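Local coordinates for protein laminin subunit ALPHA-1 (Mus musculus, PDB 2JD4) that helps build basement membranes as a chain of laminin-111 and, through its LG4-5 domains, probably attaches them to the cell surface, at residues Q66-L74 and M84-T92; Q38-Q48 and G170-Q178. The protein carries 4 engineered substitutions. All blocks are in the same frame, centred on the assembly; numbering follows the deposited sequence.

Both contacts belong to the first of the two LG domains, a beta sandwich of the concanavalin type. Contact 1 pairs hairpin strands 71-77 and 80-86 in the sheet bounded by strands 91-95 and 186-188; contact 2 joins strands 44-53 and 167-174 in the facing sheet. In sequence, both segments of contact 1 fall between those of contact 2. Their centres lie about 17 Å apart, and they touch directly where A72 CB packs on L45 CD2 at 3.6 Å, one point of the core between the sheets. The two contacts thus stitch the two layers that sandwich this core, with the magnesium site of contact 1 at the rim of the same domain, about 10 Å from the V41 side chain.

Contact 1. Residues Q66-L74 and M84-T92; sequences QNQMDYATL and MFDLGKGRT. With MG (magnesium ion), chain C.
D86, which faces Y71 across an antiparallel beta hairpin of the LG sandwich, has its OD1 gripped by two backbone N-H groups of its own loop. G88 N lies 2.8 Å from D86 OD1, closing an Asx turn, and G90 N lies 3.0 Å from the same oxygen. The two donors arrive from opposite faces of the carboxylate plane, one anti and one syn, which should hold the loop tightly to the strand end. CG of D86 is anti to the backbone N (chi1 -165°), which turns the carboxylate back over the loop.

Strands 71-74 and 84-86 run at 175° to each other. Y71 and D86 form a hydrogen-bonded pair, with D86 N to Y71 O at 3.0 Å, and T73 with M84 forms the next, with T73 N to M84 O at 2.9 Å. On the face carrying these four side chains, Y71 CG sits between its backbone N and carbonyl carbon (chi1 66°), leaning the ring across the neighbouring strand. There D86 CB makes a CH-pi contact over one ring face, displaced from the ring centre toward the CE2 side and 3.6 Å from Y71 CE2, while M84 CG comes to the ring edge. A72 and F85 point to the other face, where the F85 ring meets Y112 of the opposing sheet.

Beyond the paired strands the two segments jointly bind magnesium. D70 OD2 coordinates the magnesium at 2.3 Å, and L87 O supplies a backbone ligand at the same distance; T137 O, D139 OD2 and two waters complete six ligands. The second carboxylate oxygen of D70 probably helps to orient this shell: the O of one magnesium-bound water lies 2.6 Å from D70 OD1, to which it donates.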
loop_
_atom_site.group_PDB
_atom_site.type_symbol
_atom_site.label_atom_id
_atom_site.label_comp_id
_atom_site.label_asym_id
_atom_site.label_seq_id
_atom_site.Cartn_x
_atom_site.Cartn_y
_atom_site.Cartn_z
ATOM N N GLN A 66 4.631 -21.674 20.139
ATOM C CA GLN A 66 5.024 -22.457 18.979
ATOM C C GLN A 66 3.810 -23.168 18.373
ATOM O O GLN A 66 3.706 -23.288 17.155
ATOM C CB GLN A 66 6.082 -23.493 19.374
ATOM C CG GLN A 66 6.560 -24.377 18.228
ATOM C CD GLN A 66 7.380 -23.624 17.194
ATOM O OE1 GLN A 66 7.864 -24.213 16.227
ATOM N NE2 GLN A 66 7.541 -22.318 17.393
ATOM N N ASN A 67 2.896 -23.641 19.220
ATOM C CA ASN A 67 1.706 -24.335 18.725
ATOM C C ASN A 67 0.559 -23.371 18.463
ATOM O O ASN A 67 -0.524 -23.782 18.041
ATOM C CB ASN A 67 1.244 -25.436 19.697
ATOM C CG ASN A 67 0.832 -24.899 21.061
ATOM O OD1 ASN A 67 0.143 -23.887 21.167
ATOM N ND2 ASN A 67 1.237 -25.600 22.115
ATOM N N GLN A 68 0.815 -22.088 18.717
ATOM C CA GLN A 68 -0.160 -21.023 18.498
ATOM C C GLN A 68 -1.409 -21.058 19.373
ATOM O O GLN A 68 -2.391 -20.382 19.071
ATOM C CB GLN A 68 -0.571 -20.985 17.022
ATOM C CG GLN A 68 0.550 -20.540 16.090
ATOM C CD GLN A 68 0.042 -20.136 14.721
ATOM O OE1 GLN A 68 -0.886 -19.345 14.610
ATOM N NE2 GLN A 68 0.655 -20.670 13.671
ATOM N N MET A 69 -1.370 -21.826 20.458
ATOM C CA MET A 69 -2.508 -21.918 21.369
ATOM C C MET A 69 -2.577 -20.675 22.251
ATOM O O MET A 69 -3.620 -20.366 22.825
ATOM C CB MET A 69 -2.394 -23.180 22.229
ATOM C CG MET A 69 -3.535 -24.169 22.028
ATOM S SD MET A 69 -3.933 -24.468 20.289
ATOM C CE MET A 69 -2.664 -25.676 19.835
ATOM N N ASP A 70 -1.447 -19.976 22.358
ATOM C CA ASP A 70 -1.346 -18.735 23.123
ATOM C C ASP A 70 -0.870 -17.676 22.129
ATOM O O ASP A 70 -0.034 -17.971 21.277
ATOM C CB ASP A 70 -0.299 -18.853 24.240
ATOM C CG ASP A 70 -0.780 -19.670 25.424
ATOM O OD1 ASP A 70 -1.230 -20.813 25.210
ATOM O OD2 ASP A 70 -0.695 -19.159 26.567
ATOM N N TYR A 71 -1.392 -16.456 22.229
ATOM C CA TYR A 71 -0.961 -15.386 21.326
ATOM C C TYR A 71 -1.416 -14.016 21.789
ATOM O O TYR A 71 -2.237 -13.893 22.692
ATOM C CB TYR A 71 -1.479 -15.639 19.900
ATOM C CG TYR A 71 -2.986 -15.568 19.763
ATOM C CD1 TYR A 71 -3.656 -14.346 19.824
ATOM C CD2 TYR A 71 -3.748 -16.729 19.614
ATOM C CE1 TYR A 71 -5.049 -14.279 19.748
ATOM C CE2 TYR A 71 -5.145 -16.672 19.540
ATOM C CZ TYR A 71 -5.785 -15.445 19.609
ATOM O OH TYR A 71 -7.156 -15.381 19.564
ATOM N N ALA A 72 -0.849 -12.985 21.167
ATOM C CA ALA A 72 -1.198 -11.599 21.452
ATOM C C ALA A 72 -0.893 -10.825 20.172
ATOM O O ALA A 72 0.160 -11.029 19.564
ATOM C CB ALA A 72 -0.370 -11.056 22.606
ATOM N N THR A 73 -1.805 -9.949 19.763
ATOM C CA THR A 73 -1.606 -9.179 18.540
ATOM C C THR A 73 -2.303 -7.820 18.563
ATOM O O THR A 73 -3.261 -7.603 19.316
ATOM C CB THR A 73 -2.107 -9.983 17.308
ATOM O OG1 THR A 73 -1.872 -9.239 16.108
ATOM C CG2 THR A 73 -3.598 -10.276 17.430
ATOM N N LEU A 74 -1.782 -6.896 17.759
ATOM C CA LEU A 74 -2.340 -5.556 17.609
ATOM C C LEU A 74 -2.491 -5.376 16.102
ATOM O O LEU A 74 -1.508 -5.452 15.355
ATOM C CB LEU A 74 -1.394 -4.484 18.168
ATOM C CG LEU A 74 -1.838 -3.030 17.923
ATOM C CD1 LEU A 74 -3.099 -2.736 18.726
ATOM C CD2 LEU A 74 -0.736 -2.055 18.312
ATOM N N MET A 84 -5.895 -7.970 20.896
ATOM C CA MET A 84 -6.457 -9.217 21.410
ATOM C C MET A 84 -5.394 -10.267 21.725
ATOM O O MET A 84 -4.312 -10.292 21.126
ATOM C CB MET A 84 -7.478 -9.796 20.419
ATOM C CG MET A 84 -6.886 -10.461 19.188
ATOM S SD MET A 84 -8.176 -11.234 18.155
ATOM C CE MET A 84 -8.848 -9.795 17.324
ATOM N N PHE A 85 -5.714 -11.138 22.673
ATOM C CA PHE A 85 -4.803 -12.202 23.084
ATOM C C PHE A 85 -5.600 -13.378 23.634
ATOM O O PHE A 85 -6.769 -13.231 23.987
ATOM C CB PHE A 85 -3.831 -11.681 24.154
ATOM C CG PHE A 85 -4.512 -11.111 25.371
ATOM C CD1 PHE A 85 -4.914 -11.937 26.417
ATOM C CD2 PHE A 85 -4.774 -9.749 25.459
ATOM C CE1 PHE A 85 -5.572 -11.409 27.539
ATOM C CE2 PHE A 85 -5.429 -9.213 26.573
ATOM C CZ PHE A 85 -5.828 -10.048 27.612
ATOM N N ASP A 86 -4.962 -14.541 23.693
ATOM C CA ASP A 86 -5.592 -15.755 24.215
ATOM C C ASP A 86 -4.546 -16.417 25.104
ATOM O O ASP A 86 -3.448 -16.733 24.643
ATOM C CB ASP A 86 -5.958 -16.708 23.072
ATOM C CG ASP A 86 -6.927 -17.808 23.501
ATOM O OD1 ASP A 86 -6.810 -18.311 24.638
ATOM O OD2 ASP A 86 -7.799 -18.181 22.685
ATOM N N LEU A 87 -4.886 -16.624 26.372
ATOM C CA LEU A 87 -3.966 -17.239 27.319
ATOM C C LEU A 87 -4.003 -18.768 27.280
ATOM O O LEU A 87 -3.333 -19.431 28.075
ATOM C CB LEU A 87 -4.279 -16.758 28.738
ATOM C CG LEU A 87 -4.409 -15.244 28.939
ATOM C CD1 LEU A 87 -4.672 -14.952 30.408
ATOM C CD2 LEU A 87 -3.131 -14.533 28.487
ATOM N N GLY A 88 -4.784 -19.327 26.362
ATOM C CA GLY A 88 -4.858 -20.777 26.257
ATOM C C GLY A 88 -6.245 -21.380 26.410
ATOM O O GLY A 88 -6.457 -22.545 26.060
ATOM N N LYS A 89 -7.192 -20.603 26.924
ATOM C CA LYS A 89 -8.553 -21.105 27.115
ATOM C C LYS A 89 -9.639 -20.072 26.822
ATOM O O LYS A 89 -10.740 -20.144 27.370
ATOM C CB LYS A 89 -8.714 -21.638 28.541
ATOM C CG LYS A 89 -7.811 -22.823 28.839
ATOM C CD LYS A 89 -7.924 -23.272 30.281
ATOM C CE LYS A 89 -7.012 -24.458 30.548
ATOM N NZ LYS A 89 -7.127 -24.938 31.952
ATOM N N GLY A 90 -9.331 -19.116 25.952
ATOM C CA GLY A 90 -10.310 -18.099 25.614
ATOM C C GLY A 90 -9.655 -16.814 25.157
ATOM O O GLY A 90 -8.546 -16.490 25.584
ATOM N N ARG A 91 -10.343 -16.077 24.292
ATOM C CA ARG A 91 -9.812 -14.827 23.768
ATOM C C ARG A 91 -10.394 -13.575 24.429
ATOM O O ARG A 91 -11.593 -13.497 24.708
ATOM C CB ARG A 91 -10.049 -14.765 22.253
ATOM C CG ARG A 91 -9.582 -13.473 21.594
ATOM C CD ARG A 91 -9.331 -13.681 20.104
ATOM N NE ARG A 91 -10.561 -13.811 19.347
ATOM C CZ ARG A 91 -10.710 -14.573 18.268
ATOM N NH1 ARG A 91 -9.702 -15.293 17.805
ATOM N NH2 ARG A 91 -11.881 -14.616 17.654
ATOM N N THR A 92 -9.527 -12.603 24.687
ATOM C CA THR A 92 -9.942 -11.330 25.264
ATOM C C THR A 92 -9.667 -10.292 24.173
ATOM O O THR A 92 -8.615 -10.332 23.540
ATOM C CB THR A 92 -9.115 -10.972 26.527
ATOM O OG1 THR A 92 -9.305 -11.972 27.534
ATOM C CG2 THR A 92 -9.546 -9.627 27.081
HETATM MG MG MG C . -1.179 -19.923 28.642
HETATM O O HOH W 1 -1.461 -21.978 27.558
HETATM O O HOH W 2 -1.922 -20.667 30.624
#

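Contact 2. Residues Q38-Q48 and G170-Q178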
loop_
_atom_site.group_PDB
_atom_site.type_symbol
_atom_site.label_atom_id
_atom_site.label_comp_id
_atom_site.label_asym_id
_atom_site.label_seq_id
_atom_site.Cartn_x
_atom_site.Cartn_y
_atom_site.Cartn_z
ATOM N N GLN A 38 14.689 -10.044 28.192
ATOM C CA GLN A 38 14.458 -9.752 29.603
ATOM C C GLN A 38 12.995 -9.699 30.015
ATOM O O GLN A 38 12.680 -9.655 31.207
ATOM C CB GLN A 38 15.132 -8.434 29.985
ATOM C CG GLN A 38 14.442 -7.194 29.453
ATOM C CD GLN A 38 15.034 -5.918 30.022
ATOM O OE1 GLN A 38 16.201 -5.600 29.786
ATOM N NE2 GLN A 38 14.229 -5.182 30.785
ATOM N N SER A 39 12.101 -9.720 29.036
ATOM C CA SER A 39 10.683 -9.645 29.326
ATOM C C SER A 39 10.057 -10.951 29.793
ATOM O O SER A 39 10.334 -12.014 29.249
ATOM C CB SER A 39 9.927 -9.140 28.091
ATOM O OG SER A 39 10.334 -7.827 27.739
ATOM N N ASP A 40 9.230 -10.859 30.830
ATOM C CA ASP A 40 8.488 -12.010 31.337
ATOM C C ASP A 40 7.045 -11.574 31.102
ATOM O O ASP A 40 6.472 -10.857 31.915
ATOM C CB ASP A 40 8.710 -12.229 32.834
ATOM C CG ASP A 40 8.032 -13.499 33.337
ATOM O OD1 ASP A 40 7.096 -13.984 32.663
ATOM O OD2 ASP A 40 8.423 -14.011 34.404
ATOM N N VAL A 41 6.466 -11.993 29.984
ATOM C CA VAL A 41 5.106 -11.579 29.644
ATOM C C VAL A 41 3.981 -12.491 30.122
ATOM O O VAL A 41 2.810 -12.233 29.834
ATOM C CB VAL A 41 4.966 -11.407 28.119
ATOM C CG1 VAL A 41 6.053 -10.466 27.601
ATOM C CG2 VAL A 41 5.065 -12.757 27.432
ATOM N N ARG A 42 4.328 -13.549 30.847
ATOM C CA ARG A 42 3.324 -14.491 31.341
ATOM C C ARG A 42 2.151 -13.833 32.069
ATOM O O ARG A 42 0.988 -14.148 31.806
ATOM C CB ARG A 42 3.984 -15.522 32.261
ATOM C CG ARG A 42 4.890 -16.512 31.531
ATOM C CD ARG A 42 5.595 -17.429 32.514
ATOM N NE ARG A 42 6.545 -16.696 33.348
ATOM C CZ ARG A 42 7.267 -17.249 34.316
ATOM N NH1 ARG A 42 7.144 -18.543 34.577
ATOM N NH2 ARG A 42 8.114 -16.511 35.020
ATOM N N LYS A 43 2.453 -12.912 32.975
ATOM C CA LYS A 43 1.411 -12.239 33.740
ATOM C C LYS A 43 1.244 -10.774 33.375
ATOM O O LYS A 43 0.377 -10.090 33.913
ATOM C CB LYS A 43 1.715 -12.354 35.239
ATOM C CG LYS A 43 1.466 -13.734 35.833
ATOM C CD LYS A 43 -0.027 -14.041 35.886
ATOM C CE LYS A 43 -0.298 -15.400 36.515
ATOM N NZ LYS A 43 0.195 -15.468 37.915
ATOM N N ARG A 44 2.067 -10.285 32.456
ATOM C CA ARG A 44 1.977 -8.884 32.071
ATOM C C ARG A 44 2.628 -8.602 30.724
ATOM O O ARG A 44 3.770 -8.994 30.478
ATOM C CB ARG A 44 2.624 -8.015 33.156
ATOM C CG ARG A 44 2.664 -6.526 32.852
ATOM C CD ARG A 44 3.104 -5.739 34.079
ATOM N NE ARG A 44 4.438 -6.118 34.543
ATOM C CZ ARG A 44 5.566 -5.809 33.912
ATOM N NH1 ARG A 44 5.525 -5.114 32.782
ATOM N NH2 ARG A 44 6.736 -6.190 34.409
ATOM N N LEU A 45 1.881 -7.931 29.851
ATOM C CA LEU A 45 2.381 -7.564 28.530
ATOM C C LEU A 45 2.011 -6.117 28.245
ATOM O O LEU A 45 0.851 -5.808 27.971
ATOM C CB LEU A 45 1.782 -8.469 27.445
ATOM C CG LEU A 45 2.140 -8.116 25.991
ATOM C CD1 LEU A 45 3.627 -8.350 25.746
ATOM C CD2 LEU A 45 1.302 -8.953 25.028
ATOM N N GLN A 46 2.992 -5.225 28.339
ATOM C CA GLN A 46 2.759 -3.815 28.060
ATOM C C GLN A 46 3.646 -3.397 26.902
ATOM O O GLN A 46 4.873 -3.451 26.996
ATOM C CB GLN A 46 3.081 -2.930 29.266
ATOM C CG GLN A 46 2.918 -1.436 28.953
ATOM C CD GLN A 46 3.437 -0.520 30.056
ATOM O OE1 GLN A 46 2.877 -0.464 31.156
ATOM N NE2 GLN A 46 4.518 0.200 29.766
ATOM N N VAL A 47 3.019 -2.980 25.813
ATOM C CA VAL A 47 3.758 -2.552 24.638
ATOM C C VAL A 47 3.457 -1.091 24.329
ATOM O O VAL A 47 2.298 -0.662 24.331
ATOM C CB VAL A 47 3.388 -3.403 23.405
ATOM C CG1 VAL A 47 4.206 -2.958 22.195
ATOM C CG2 VAL A 47 3.631 -4.882 23.695
ATOM N N GLN A 48 4.508 -0.323 24.081
ATOM C CA GLN A 48 4.349 1.081 23.746
ATOM C C GLN A 48 5.156 1.339 22.479
ATOM O O GLN A 48 6.306 0.911 22.372
ATOM C CB GLN A 48 4.853 1.968 24.887
ATOM C CG GLN A 48 4.470 3.426 24.749
ATOM C CD GLN A 48 4.944 4.262 25.925
ATOM O OE1 GLN A 48 4.750 3.888 27.084
ATOM N NE2 GLN A 48 5.566 5.402 25.633
ATOM N N GLY A 170 8.312 3.872 14.888
ATOM C CA GLY A 170 9.512 4.323 15.557
ATOM C C GLY A 170 9.972 3.296 16.572
ATOM O O GLY A 170 9.944 2.090 16.312
ATOM N N GLU A 171 10.374 3.774 17.742
ATOM C CA GLU A 171 10.853 2.894 18.796
ATOM C C GLU A 171 9.693 2.131 19.448
ATOM O O GLU A 171 8.553 2.587 19.438
ATOM C CB GLU A 171 11.597 3.714 19.861
ATOM C CG GLU A 171 12.794 4.523 19.344
ATOM C CD GLU A 171 13.815 3.677 18.604
ATOM O OE1 GLU A 171 13.993 2.495 18.968
ATOM O OE2 GLU A 171 14.455 4.196 17.662
ATOM N N ILE A 172 9.998 0.969 20.011
ATOM C CA ILE A 172 8.989 0.155 20.680
ATOM C C ILE A 172 9.536 -0.401 21.992
ATOM O O ILE A 172 10.696 -0.821 22.077
ATOM C CB ILE A 172 8.508 -1.004 19.764
ATOM C CG1 ILE A 172 7.552 -1.923 20.532
ATOM C CG2 ILE A 172 9.703 -1.769 19.216
ATOM C CD1 ILE A 172 6.971 -3.067 19.694
ATOM N N MET A 173 8.694 -0.376 23.021
ATOM C CA MET A 173 9.064 -0.862 24.341
ATOM C C MET A 173 8.150 -1.999 24.781
ATOM O O MET A 173 6.954 -1.988 24.495
ATOM C CB MET A 173 8.929 0.255 25.370
ATOM C CG MET A 173 9.811 1.454 25.154
ATOM S SD MET A 173 9.395 2.696 26.391
ATOM C CE MET A 173 9.436 1.704 27.888
ATOM N N VAL A 174 8.721 -2.971 25.483
ATOM C CA VAL A 174 7.958 -4.099 26.007
ATOM C C VAL A 174 8.294 -4.169 27.499
ATOM O O VAL A 174 9.463 -4.284 27.867
ATOM C CB VAL A 174 8.348 -5.423 25.324
ATOM C CG1 VAL A 174 7.636 -6.582 26.003
ATOM C CG2 VAL A 174 7.963 -5.388 23.848
ATOM N N ASN A 175 7.275 -4.068 28.353
ATOM C CA ASN A 175 7.479 -4.094 29.800
ATOM C C ASN A 175 8.614 -3.169 30.268
ATOM O O ASN A 175 9.507 -3.580 31.020
ATOM C CB ASN A 175 7.730 -5.537 30.279
ATOM C CG ASN A 175 6.494 -6.417 30.142
ATOM O OD1 ASN A 175 5.514 -6.024 29.505
ATOM N ND2 ASN A 175 6.536 -7.616 30.732
ATOM N N GLY A 176 8.577 -1.922 29.806
ATOM C CA GLY A 176 9.575 -0.943 30.207
ATOM C C GLY A 176 10.932 -0.965 29.527
ATOM O O GLY A 176 11.762 -0.084 29.779
ATOM N N GLN A 177 11.171 -1.955 28.673
ATOM C CA GLN A 177 12.451 -2.061 27.971
ATOM C C GLN A 177 12.332 -1.686 26.502
ATOM O O GLN A 177 11.431 -2.148 25.807
ATOM C CB GLN A 177 13.003 -3.486 28.057
ATOM C CG GLN A 177 14.053 -3.793 26.984
ATOM C CD GLN A 177 14.237 -5.281 26.736
ATOM O OE1 GLN A 177 13.271 -6.046 26.738
ATOM N NE2 GLN A 177 15.476 -5.695 26.502
ATOM N N GLN A 178 13.257 -0.860 26.027
ATOM C CA GLN A 178 13.250 -0.461 24.628
ATOM C C GLN A 178 13.944 -1.562 23.821
ATOM O O GLN A 178 15.063 -1.955 24.137
ATOM C CB GLN A 178 13.985 0.877 24.461
ATOM C CG GLN A 178 14.122 1.350 23.019
ATOM C CD GLN A 178 14.671 2.766 22.915
ATOM O OE1 GLN A 178 15.054 3.217 21.834
ATOM N NE2 GLN A 178 14.702 3.478 24.041
HETATM O O HOH W 3 12.316 -8.544 26.235
HETATM O O HOH W 4 8.895 -8.188 32.854
HETATM O O HOH W 5 6.650 -0.961 27.929
#
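N175 fits its side chain against the edge of strand 44-48 and prolongs the pairing past the last bridged residues. Its OD1 accepts from Q46 N at 2.9 Å, its ND2 donates to R44 O from above that carbonyl plane, and its backbone N bonds Q46 O. It occupies a corner of the type I' turn V174-Q177, and CG beside its own backbone N (chi1 -68°) swings the amide across. The R44 side chain runs the opposite way alongside, its NH1 3.1 Å from N175 CG, a close contact without a hydrogen bond.

On the buried side, V174 CG1 is the bump, set in a hollow walled closely by S39 OG at 3.4 Å and more loosely by the methyls V41 CG1 and L45 CD1. V47 wedges between I172 and V174: its CG1 lodges 3.7 Å from I172 CD1, and its CG2 lies 4.4 Å from V174 CG2. The amides of Q38 and Q177 stack with planes 25° apart, Q38 CD lying 3.4 Å from Q177 CD, and a water bridges S39 OG to Q177 OE1. The other edge of strand 44-53 bonds strand 106-113 through its backbone, L45 with Y112 and V47 with T110.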